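Local coordinates for DUF2179 domain-containing protein (Eubacterium ventriosum, PDB 3HLU) that is of unknown function but forms the C-terminal domain of a predicted YitT-family membrane protein, with an alpha-beta fold probably related to GlnB, at residues A22-L36 against E48-V62. Sequence-based numbering, arbitrary orientation.
Sequences ADRMLQELDLGVTML and EVIMCVMRKATLVKV
Val49 N donates to Leu36 O over 2.7 Å, nearly straight at the hydrogen (174°). Two further backbone bonds tie Thr34 to Met51: Thr34 N gives to Met51 O at 3.0 Å, and Met51 N gives back to Thr34 O at 2.9 Å. Between these two hydrogen-bonded pairs, Met35 and Ile50 form a non-hydrogen-bonded pair, with the selenium of Met35 lying against CG1 of Ile50. On the other face of the sheet, Met51 has CG anti to its backbone N (chi1 167°) and turns back at its end, so that CE lies against the side chain of Leu36. Strands 34-40 and 48-54 thus make an antiparallel hairpin at one side of a four-stranded sheet of order 2-3-1-4, the ferredoxin-like alpha-beta sandwich expected of the GlnB-like clan; strand 9-14 flanks 48-54 on its other side. Helices 18-28 and 56-67 cover the face that carries Ile50 and Cys52. There CE of Met25 touches both CG2 of Val62, at 3.7 Å, and SG of Cys52; Ile13 and Leu65 also touch this selenomethionine. Ala22 CB rests on CD1 of Ile50, whose other branch, CG2, meets Val33. Leu31, just past the helix, reaches tip to tip toward Thr58, both its methyls 3.7 Å from Thr58 CG2. Its CD1 also touches Val62 CG2 and its CD2 faces Cys52 SG, so one leucine bridges strand and second helix. With an alanine in place of this leucine, CG2 of Thr58 and CG2 of Val62 would probably lose their partner, and a gap is likely to open beside Cys52. Where strand 48-54 begins, Glu48 lays its carboxylate across CG of Met35, 3.6 Å from OE1, while the same oxygen is salt-bridged to Arg18.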
ATOM      1  N   ALA A  22       5.726  11.061  -8.630  1.00 80.99           N
ATOM      2  CA  ALA A  22       4.823  10.859  -9.750  1.00 79.40           C
ATOM      3  C   ALA A  22       5.237  11.697 -10.942  1.00 82.20           C
ATOM      4  O   ALA A  22       5.184  11.219 -12.066  1.00 84.21           O
ATOM      5  CB  ALA A  22       3.405  11.172  -9.355  1.00 75.53           C
ATOM      6  N   ASP A  23       5.664  12.936 -10.707  1.00 82.03           N
ATOM      7  CA  ASP A  23       6.055  13.808 -11.810  1.00 84.76           C
ATOM      8  C   ASP A  23       7.312  13.300 -12.504  1.00 85.63           C
ATOM      9  O   ASP A  23       7.357  13.225 -13.729  1.00 86.20           O
ATOM     10  CB  ASP A  23       6.226  15.269 -11.360  1.00 89.27           C
ATOM     11  CG  ASP A  23       4.878  15.973 -11.080  1.00 95.15           C
ATOM     12  OD1 ASP A  23       3.801  15.427 -11.453  1.00 91.18           O
ATOM     13  OD2 ASP A  23       4.903  17.076 -10.470  1.00 98.33           O
ATOM     14  N   ARG A  24       8.323  12.939 -11.723  1.00 84.52           N
ATOM     15  CA  ARG A  24       9.568  12.432 -12.286  1.00 85.39           C
ATOM     16  C   ARG A  24       9.380  11.092 -12.985  1.00 83.87           C
ATOM     17  O   ARG A  24      10.136  10.744 -13.889  1.00 84.96           O
ATOM     18  CB  ARG A  24      10.647  12.315 -11.211  1.00 85.30           C
ATOM     19  CG  ARG A  24      11.080  13.643 -10.630  1.00 89.36           C
ATOM     20  CD  ARG A  24      12.327  13.497  -9.761  1.00 91.16           C
ATOM     21  NE  ARG A  24      13.451  12.903 -10.488  1.00 95.41           N
ATOM     22  CZ  ARG A  24      14.619  12.581  -9.930  1.00100.26           C
ATOM     23  NH1 ARG A  24      14.825  12.796  -8.635  1.00102.13           N
ATOM     24  NH2 ARG A  24      15.586  12.039 -10.661  1.00 98.96           N
HETATM   25  N   MSE A  25       8.378  10.332 -12.562  1.00 81.55           N
HETATM   26  CA  MSE A  25       8.090   9.053 -13.198  1.00 83.29           C
HETATM   27  C   MSE A  25       7.587   9.294 -14.609  1.00 87.04           C
HETATM   28  O   MSE A  25       7.928   8.560 -15.545  1.00 86.10           O
HETATM   29  CB  MSE A  25       7.044   8.277 -12.402  1.00 80.95           C
HETATM   30  CG  MSE A  25       7.610   7.466 -11.252  1.00 79.28           C
HETATM   31 SE   MSE A  25       6.215   6.562 -10.241  0.63 71.73          SE
HETATM   32  CE  MSE A  25       6.063   4.923 -11.275  1.00 76.86           C
ATOM     33  N   LEU A  26       6.769  10.340 -14.735  1.00 87.50           N
ATOM     34  CA  LEU A  26       6.188  10.763 -16.002  1.00 87.46           C
ATOM     35  C   LEU A  26       7.191  11.452 -16.916  1.00 88.86           C
ATOM     36  O   LEU A  26       7.161  11.267 -18.126  1.00 89.85           O
ATOM     37  CB  LEU A  26       5.035  11.736 -15.763  1.00 85.83           C
ATOM     38  CG  LEU A  26       4.718  12.548 -17.028  1.00 88.32           C
ATOM     39  CD1 LEU A  26       4.119  11.647 -18.116  1.00 87.62           C
ATOM     40  CD2 LEU A  26       3.793  13.729 -16.743  1.00 85.58           C
ATOM     41  N   GLN A  27       8.054  12.279 -16.342  1.00 90.28           N
ATOM     42  CA  GLN A  27       8.955  13.069 -17.153  1.00 90.08           C
ATOM     43  C   GLN A  27      10.087  12.216 -17.664  1.00 91.01           C
ATOM     44  O   GLN A  27      10.381  12.223 -18.858  1.00 96.22           O
ATOM     45  CB  GLN A  27       9.491  14.261 -16.370  1.00 91.76           C
ATOM     46  CG  GLN A  27       8.538  15.460 -16.377  1.00 99.08           C
ATOM     47  CD  GLN A  27       8.627  16.291 -15.097  1.00105.43           C
ATOM     48  OE1 GLN A  27       9.559  16.124 -14.280  1.00104.96           O
ATOM     49  NE2 GLN A  27       7.649  17.183 -14.909  1.00102.29           N
ATOM     50  N   GLU A  28      10.700  11.456 -16.765  1.00 86.95           N
ATOM     51  CA  GLU A  28      11.962  10.804 -17.065  1.00 85.79           C
ATOM     52  C   GLU A  28      11.829   9.342 -17.442  1.00 89.09           C
ATOM     53  O   GLU A  28      12.769   8.756 -17.981  1.00 89.83           O
ATOM     54  CB  GLU A  28      12.914  10.960 -15.890  1.00 84.86           C
ATOM     55  CG  GLU A  28      13.213  12.409 -15.596  1.00 92.07           C
ATOM     56  CD  GLU A  28      13.635  12.646 -14.163  1.00 96.33           C
ATOM     57  OE1 GLU A  28      14.119  11.677 -13.535  1.00 92.92           O
ATOM     58  OE2 GLU A  28      13.478  13.800 -13.676  1.00 97.18           O
ATOM     59  N   LEU A  29      10.668   8.751 -17.158  1.00 91.67           N
ATOM     60  CA  LEU A  29      10.403   7.359 -17.532  1.00 87.45           C
ATOM     61  C   LEU A  29       9.109   7.199 -18.357  1.00 87.46           C
ATOM     62  O   LEU A  29       8.735   6.098 -18.741  1.00 84.12           O
ATOM     63  CB  LEU A  29      10.383   6.479 -16.294  1.00 86.57           C
ATOM     64  CG  LEU A  29      11.567   6.717 -15.352  1.00 89.43           C
ATOM     65  CD1 LEU A  29      11.385   5.930 -14.049  1.00 85.76           C
ATOM     66  CD2 LEU A  29      12.892   6.372 -16.032  1.00 87.60           C
ATOM     67  N   ASP A  30       8.445   8.312 -18.645  1.00 86.25           N
ATOM     68  CA  ASP A  30       7.254   8.302 -19.498  1.00 88.13           C
ATOM     69  C   ASP A  30       6.194   7.336 -19.011  1.00 87.26           C
ATOM     70  O   ASP A  30       5.379   6.844 -19.797  1.00 87.04           O
ATOM     71  CB  ASP A  30       7.617   7.973 -20.952  1.00 88.21           C
ATOM     72  CG  ASP A  30       8.733   8.846 -21.485  1.00 91.14           C
ATOM     73  OD1 ASP A  30       8.432   9.973 -21.971  1.00 91.47           O
ATOM     74  OD2 ASP A  30       9.910   8.399 -21.411  1.00 88.32           O
ATOM     75  N   LEU A  31       6.204   7.068 -17.710  1.00 86.12           N
ATOM     76  CA  LEU A  31       5.256   6.133 -17.132  1.00 84.19           C
ATOM     77  C   LEU A  31       3.952   6.826 -16.871  1.00 84.45           C
ATOM     78  O   LEU A  31       3.926   7.964 -16.389  1.00 83.84           O
ATOM     79  CB  LEU A  31       5.793   5.566 -15.826  1.00 85.20           C
ATOM     80  CG  LEU A  31       6.892   4.532 -15.990  1.00 83.22           C
ATOM     81  CD1 LEU A  31       7.569   4.388 -14.683  1.00 81.51           C
ATOM     82  CD2 LEU A  31       6.302   3.226 -16.475  1.00 85.71           C
ATOM     83  N   GLY A  32       2.866   6.139 -17.207  1.00 84.68           N
ATOM     84  CA  GLY A  32       1.530   6.609 -16.895  1.00 83.36           C
ATOM     85  C   GLY A  32       1.077   6.080 -15.549  1.00 83.45           C
ATOM     86  O   GLY A  32       1.091   4.861 -15.296  1.00 84.32           O
ATOM     87  N   VAL A  33       0.691   7.001 -14.672  1.00 79.69           N
ATOM     88  CA  VAL A  33       0.292   6.629 -13.330  1.00 82.73           C
ATOM     89  C   VAL A  33      -1.065   7.231 -12.970  1.00 87.01           C
ATOM     90  O   VAL A  33      -1.466   8.286 -13.498  1.00 84.71           O
ATOM     91  CB  VAL A  33       1.374   7.014 -12.277  1.00 79.45           C
ATOM     92  CG1 VAL A  33       2.765   6.703 -12.809  1.00 78.24           C
ATOM     93  CG2 VAL A  33       1.278   8.469 -11.890  1.00 73.91           C
ATOM     94  N   THR A  34      -1.780   6.536 -12.090  1.00 87.58           N
ATOM     95  CA  THR A  34      -3.024   7.053 -11.534  1.00 89.52           C
ATOM     96  C   THR A  34      -2.796   7.370 -10.065  1.00 87.22           C
ATOM     97  O   THR A  34      -2.160   6.610  -9.345  1.00 83.57           O
ATOM     98  CB  THR A  34      -4.168   6.031 -11.628  1.00 92.58           C
ATOM     99  OG1 THR A  34      -3.988   5.197 -12.785  1.00 94.21           O
ATOM    100  CG2 THR A  34      -5.497   6.756 -11.707  1.00 93.64           C
HETATM  101  N   MSE A  35      -3.309   8.504  -9.626  1.00 90.19           N
HETATM  102  CA  MSE A  35      -3.200   8.853  -8.229  1.00 88.82           C
HETATM  103  C   MSE A  35      -4.412   8.329  -7.463  1.00 88.36           C
HETATM  104  O   MSE A  35      -5.401   9.023  -7.273  1.00 91.45           O
HETATM  105  CB  MSE A  35      -3.037  10.355  -8.062  1.00 88.87           C
HETATM  106  CG  MSE A  35      -2.219  10.698  -6.848  1.00 98.36           C
HETATM  107 SE   MSE A  35      -0.381  10.058  -7.023  0.43 89.83          SE
HETATM  108  CE  MSE A  35       0.359  11.619  -7.884  1.00 85.95           C
ATOM    109  N   LEU A  36      -4.312   7.075  -7.042  1.00 91.22           N
ATOM    110  CA  LEU A  36      -5.333   6.396  -6.254  1.00 90.71           C
ATOM    111  C   LEU A  36      -5.462   6.895  -4.809  1.00 91.60           C
ATOM    112  O   LEU A  36      -4.507   7.387  -4.197  1.00 93.06           O
ATOM    113  CB  LEU A  36      -5.040   4.899  -6.256  1.00 91.98           C
ATOM    114  CG  LEU A  36      -5.907   4.042  -5.340  1.00 97.72           C
ATOM    115  CD1 LEU A  36      -7.379   4.251  -5.679  1.00100.24           C
ATOM    116  CD2 LEU A  36      -5.531   2.558  -5.446  1.00 95.50           C
ATOM    117  N   GLU A  48      -2.971   9.390  -0.307  1.00 92.30           N
ATOM    118  CA  GLU A  48      -2.976   9.074  -1.724  1.00 90.70           C
ATOM    119  C   GLU A  48      -1.849   8.130  -2.042  1.00 88.26           C
ATOM    120  O   GLU A  48      -0.738   8.253  -1.531  1.00 87.00           O
ATOM    121  CB  GLU A  48      -2.715  10.321  -2.544  1.00 96.94           C
ATOM    122  CG  GLU A  48      -3.834  11.304  -2.712  1.00103.19           C
ATOM    123  CD  GLU A  48      -3.464  12.318  -3.785  1.00110.88           C
ATOM    124  OE1 GLU A  48      -2.262  12.731  -3.830  1.00101.81           O
ATOM    125  OE2 GLU A  48      -4.366  12.671  -4.590  1.00113.01           O
ATOM    126  N   VAL A  49      -2.129   7.227  -2.957  1.00 85.03           N
ATOM    127  CA  VAL A  49      -1.173   6.230  -3.350  1.00 82.87           C
ATOM    128  C   VAL A  49      -0.952   6.361  -4.856  1.00 82.50           C
ATOM    129  O   VAL A  49      -1.879   6.690  -5.579  1.00 84.72           O
ATOM    130  CB  VAL A  49      -1.724   4.843  -2.940  1.00 81.73           C
ATOM    131  CG1 VAL A  49      -1.254   3.735  -3.867  1.00 80.36           C
ATOM    132  CG2 VAL A  49      -1.385   4.561  -1.489  1.00 74.70           C
ATOM    133  N   ILE A  50       0.279   6.152  -5.323  1.00 79.07           N
ATOM    134  CA  ILE A  50       0.539   6.074  -6.760  1.00 80.26           C
ATOM    135  C   ILE A  50       0.342   4.647  -7.262  1.00 78.65           C
ATOM    136  O   ILE A  50       0.992   3.718  -6.794  1.00 77.65           O
ATOM    137  CB  ILE A  50       1.977   6.519  -7.143  1.00 77.92           C
ATOM    138  CG1 ILE A  50       2.285   7.922  -6.648  1.00 75.08           C
ATOM    139  CG2 ILE A  50       2.182   6.456  -8.640  1.00 74.45           C
ATOM    140  CD1 ILE A  50       3.729   8.282  -6.818  1.00 74.78           C
HETATM  141  N   MSE A  51      -0.560   4.484  -8.226  1.00 83.09           N
HETATM  142  CA  MSE A  51      -0.743   3.212  -8.906  1.00 83.61           C
HETATM  143  C   MSE A  51      -0.117   3.220 -10.303  1.00 84.03           C
HETATM  144  O   MSE A  51      -0.258   4.171 -11.061  1.00 83.79           O
HETATM  145  CB  MSE A  51      -2.218   2.873  -8.991  1.00 85.74           C
HETATM  146  CG  MSE A  51      -2.526   1.739  -9.937  1.00 89.14           C
HETATM  147 SE   MSE A  51      -4.401   1.285  -9.715  0.41110.05          SE
HETATM  148  CE  MSE A  51      -5.014   2.929  -8.817  1.00 88.47           C
ATOM    149  N   CYS A  52       0.577   2.149 -10.644  1.00 82.10           N
ATOM    150  CA  CYS A  52       1.242   2.095 -11.915  1.00 81.37           C
ATOM    151  C   CYS A  52       1.440   0.647 -12.330  1.00 85.86           C
ATOM    152  O   CYS A  52       1.969  -0.157 -11.571  1.00 86.77           O
ATOM    153  CB  CYS A  52       2.576   2.826 -11.829  1.00 81.03           C
ATOM    154  SG  CYS A  52       3.471   2.942 -13.399  1.00 84.69           S
ATOM    155  N   VAL A  53       0.989   0.313 -13.535  1.00 87.96           N
ATOM    156  CA  VAL A  53       1.262  -0.995 -14.108  1.00 89.57           C
ATOM    157  C   VAL A  53       2.544  -0.895 -14.906  1.00 90.10           C
ATOM    158  O   VAL A  53       2.775   0.094 -15.599  1.00 90.27           O
ATOM    159  CB  VAL A  53       0.130  -1.464 -15.020  1.00 90.85           C
ATOM    160  CG1 VAL A  53      -1.181  -1.524 -14.248  1.00 88.89           C
ATOM    161  CG2 VAL A  53      -0.000  -0.525 -16.216  1.00 98.34           C
HETATM  162  N   MSE A  54       3.383  -1.914 -14.796  1.00 94.53           N
HETATM  163  CA  MSE A  54       4.716  -1.833 -15.356  1.00 95.84           C
HETATM  164  C   MSE A  54       5.426  -3.177 -15.323  1.00 98.17           C
HETATM  165  O   MSE A  54       5.055  -4.067 -14.570  1.00 97.23           O
HETATM  166  CB  MSE A  54       5.532  -0.805 -14.579  1.00 94.03           C
HETATM  167  CG  MSE A  54       5.995  -1.313 -13.220  1.00 99.04           C
HETATM  168 SE   MSE A  54       6.949   0.024 -12.129  1.00122.27          SE
HETATM  169  CE  MSE A  54       5.427   0.824 -11.181  1.00 98.53           C
ATOM    170  N   ARG A  55       6.450  -3.303 -16.159  1.00100.38           N
ATOM    171  CA  ARG A  55       7.265  -4.502 -16.241  1.00102.93           C
ATOM    172  C   ARG A  55       8.318  -4.422 -15.135  1.00102.59           C
ATOM    173  O   ARG A  55       8.584  -3.331 -14.623  1.00 98.54           O
ATOM    174  CB  ARG A  55       7.918  -4.587 -17.629  1.00105.31           C
ATOM    175  CG  ARG A  55       7.063  -3.985 -18.760  1.00109.21           C
ATOM    176  CD  ARG A  55       7.599  -4.297 -20.157  1.00111.01           C
ATOM    177  NE  ARG A  55       7.016  -5.526 -20.706  1.00118.36           N
ATOM    178  CZ  ARG A  55       7.222  -5.966 -21.948  1.00121.15           C
ATOM    179  NH1 ARG A  55       6.654  -7.098 -22.367  1.00119.10           N
ATOM    180  NH2 ARG A  55       8.004  -5.278 -22.775  1.00117.53           N
ATOM    181  N   LYS A  56       8.909  -5.565 -14.765  1.00106.25           N
ATOM    182  CA  LYS A  56       9.903  -5.619 -13.676  1.00103.48           C
ATOM    183  C   LYS A  56      11.171  -4.774 -13.912  1.00101.63           C
ATOM    184  O   LYS A  56      11.764  -4.248 -12.970  1.00 98.81           O
ATOM    185  CB  LYS A  56      10.310  -7.065 -13.374  1.00110.35           C
ATOM    186  CG  LYS A  56       9.161  -8.090 -13.358  1.00120.75           C
ATOM    187  CD  LYS A  56       9.686  -9.519 -13.044  1.00126.05           C
ATOM    188  CE  LYS A  56       8.694 -10.604 -13.480  1.00129.90           C
ATOM    189  NZ  LYS A  56       9.315 -11.959 -13.549  1.00127.89           N
ATOM    190  N   ALA A  57      11.598  -4.659 -15.161  1.00102.24           N
ATOM    191  CA  ALA A  57      12.753  -3.831 -15.490  1.00 99.58           C
ATOM    192  C   ALA A  57      12.496  -2.388 -15.099  1.00 96.40           C
ATOM    193  O   ALA A  57      13.360  -1.720 -14.528  1.00 96.48           O
ATOM    194  CB  ALA A  57      13.048  -3.915 -16.965  1.00101.94           C
ATOM    195  N   THR A  58      11.304  -1.910 -15.425  1.00 97.03           N
ATOM    196  CA  THR A  58      10.893  -0.570 -15.047  1.00 96.07           C
ATOM    197  C   THR A  58      10.934  -0.410 -13.516  1.00 93.80           C
ATOM    198  O   THR A  58      11.294   0.651 -12.999  1.00 92.70           O
ATOM    199  CB  THR A  58       9.463  -0.252 -15.557  1.00 95.05           C
ATOM    200  OG1 THR A  58       9.278  -0.767 -16.884  1.00 94.02           O
ATOM    201  CG2 THR A  58       9.224   1.233 -15.551  1.00 89.32           C
ATOM    202  N   LEU A  59      10.570  -1.466 -12.796  1.00 93.17           N
ATOM    203  CA  LEU A  59      10.505  -1.410 -11.335  1.00 92.59           C
ATOM    204  C   LEU A  59      11.849  -1.050 -10.718  1.00 89.70           C
ATOM    205  O   LEU A  59      11.919  -0.385  -9.682  1.00 86.28           O
ATOM    206  CB  LEU A  59      10.020  -2.744 -10.775  1.00 93.97           C
ATOM    207  CG  LEU A  59       9.824  -2.867  -9.261  1.00 94.84           C
ATOM    208  CD1 LEU A  59       8.648  -2.021  -8.780  1.00 93.39           C
ATOM    209  CD2 LEU A  59       9.612  -4.329  -8.874  1.00 94.31           C
ATOM    210  N   VAL A  60      12.915  -1.495 -11.367  1.00 88.57           N
ATOM    211  CA  VAL A  60      14.250  -1.188 -10.906  1.00 86.47           C
ATOM    212  C   VAL A  60      14.582   0.288 -11.118  1.00 87.66           C
ATOM    213  O   VAL A  60      15.182   0.931 -10.255  1.00 86.62           O
ATOM    214  CB  VAL A  60      15.275  -2.073 -11.601  1.00 87.67           C
ATOM    215  CG1 VAL A  60      16.681  -1.652 -11.222  1.00 83.31           C
ATOM    216  CG2 VAL A  60      15.017  -3.534 -11.241  1.00 84.63           C
ATOM    217  N   LYS A  61      14.187   0.834 -12.258  1.00 85.96           N
ATOM    218  CA  LYS A  61      14.421   2.250 -12.486  1.00 88.98           C
ATOM    219  C   LYS A  61      13.661   3.084 -11.463  1.00 85.06           C
ATOM    220  O   LYS A  61      14.180   4.057 -10.930  1.00 84.80           O
ATOM    221  CB  LYS A  61      14.028   2.658 -13.910  1.00 92.19           C
ATOM    222  CG  LYS A  61      14.774   1.905 -15.021  1.00 96.07           C
ATOM    223  CD  LYS A  61      14.719   2.679 -16.350  1.00100.41           C
ATOM    224  CE  LYS A  61      15.069   1.799 -17.562  1.00103.58           C
ATOM    225  NZ  LYS A  61      14.014   0.777 -17.897  1.00102.41           N
ATOM    226  N   VAL A  62      12.429   2.683 -11.186  1.00 85.48           N
ATOM    227  CA  VAL A  62      11.570   3.413 -10.259  1.00 85.49           C
ATOM    228  C   VAL A  62      12.142   3.368  -8.859  1.00 81.71           C
ATOM    229  O   VAL A  62      12.225   4.375  -8.173  1.00 79.25           O
ATOM    230  CB  VAL A  62      10.142   2.819 -10.241  1.00 86.35           C
ATOM    231  CG1 VAL A  62       9.386   3.260  -9.001  1.00 83.23           C
ATOM    232  CG2 VAL A  62       9.393   3.216 -11.491  1.00 84.11           C
TER
HETATM  233  O   HOH W   1      -0.959   2.884 -14.865  1.00 82.40           O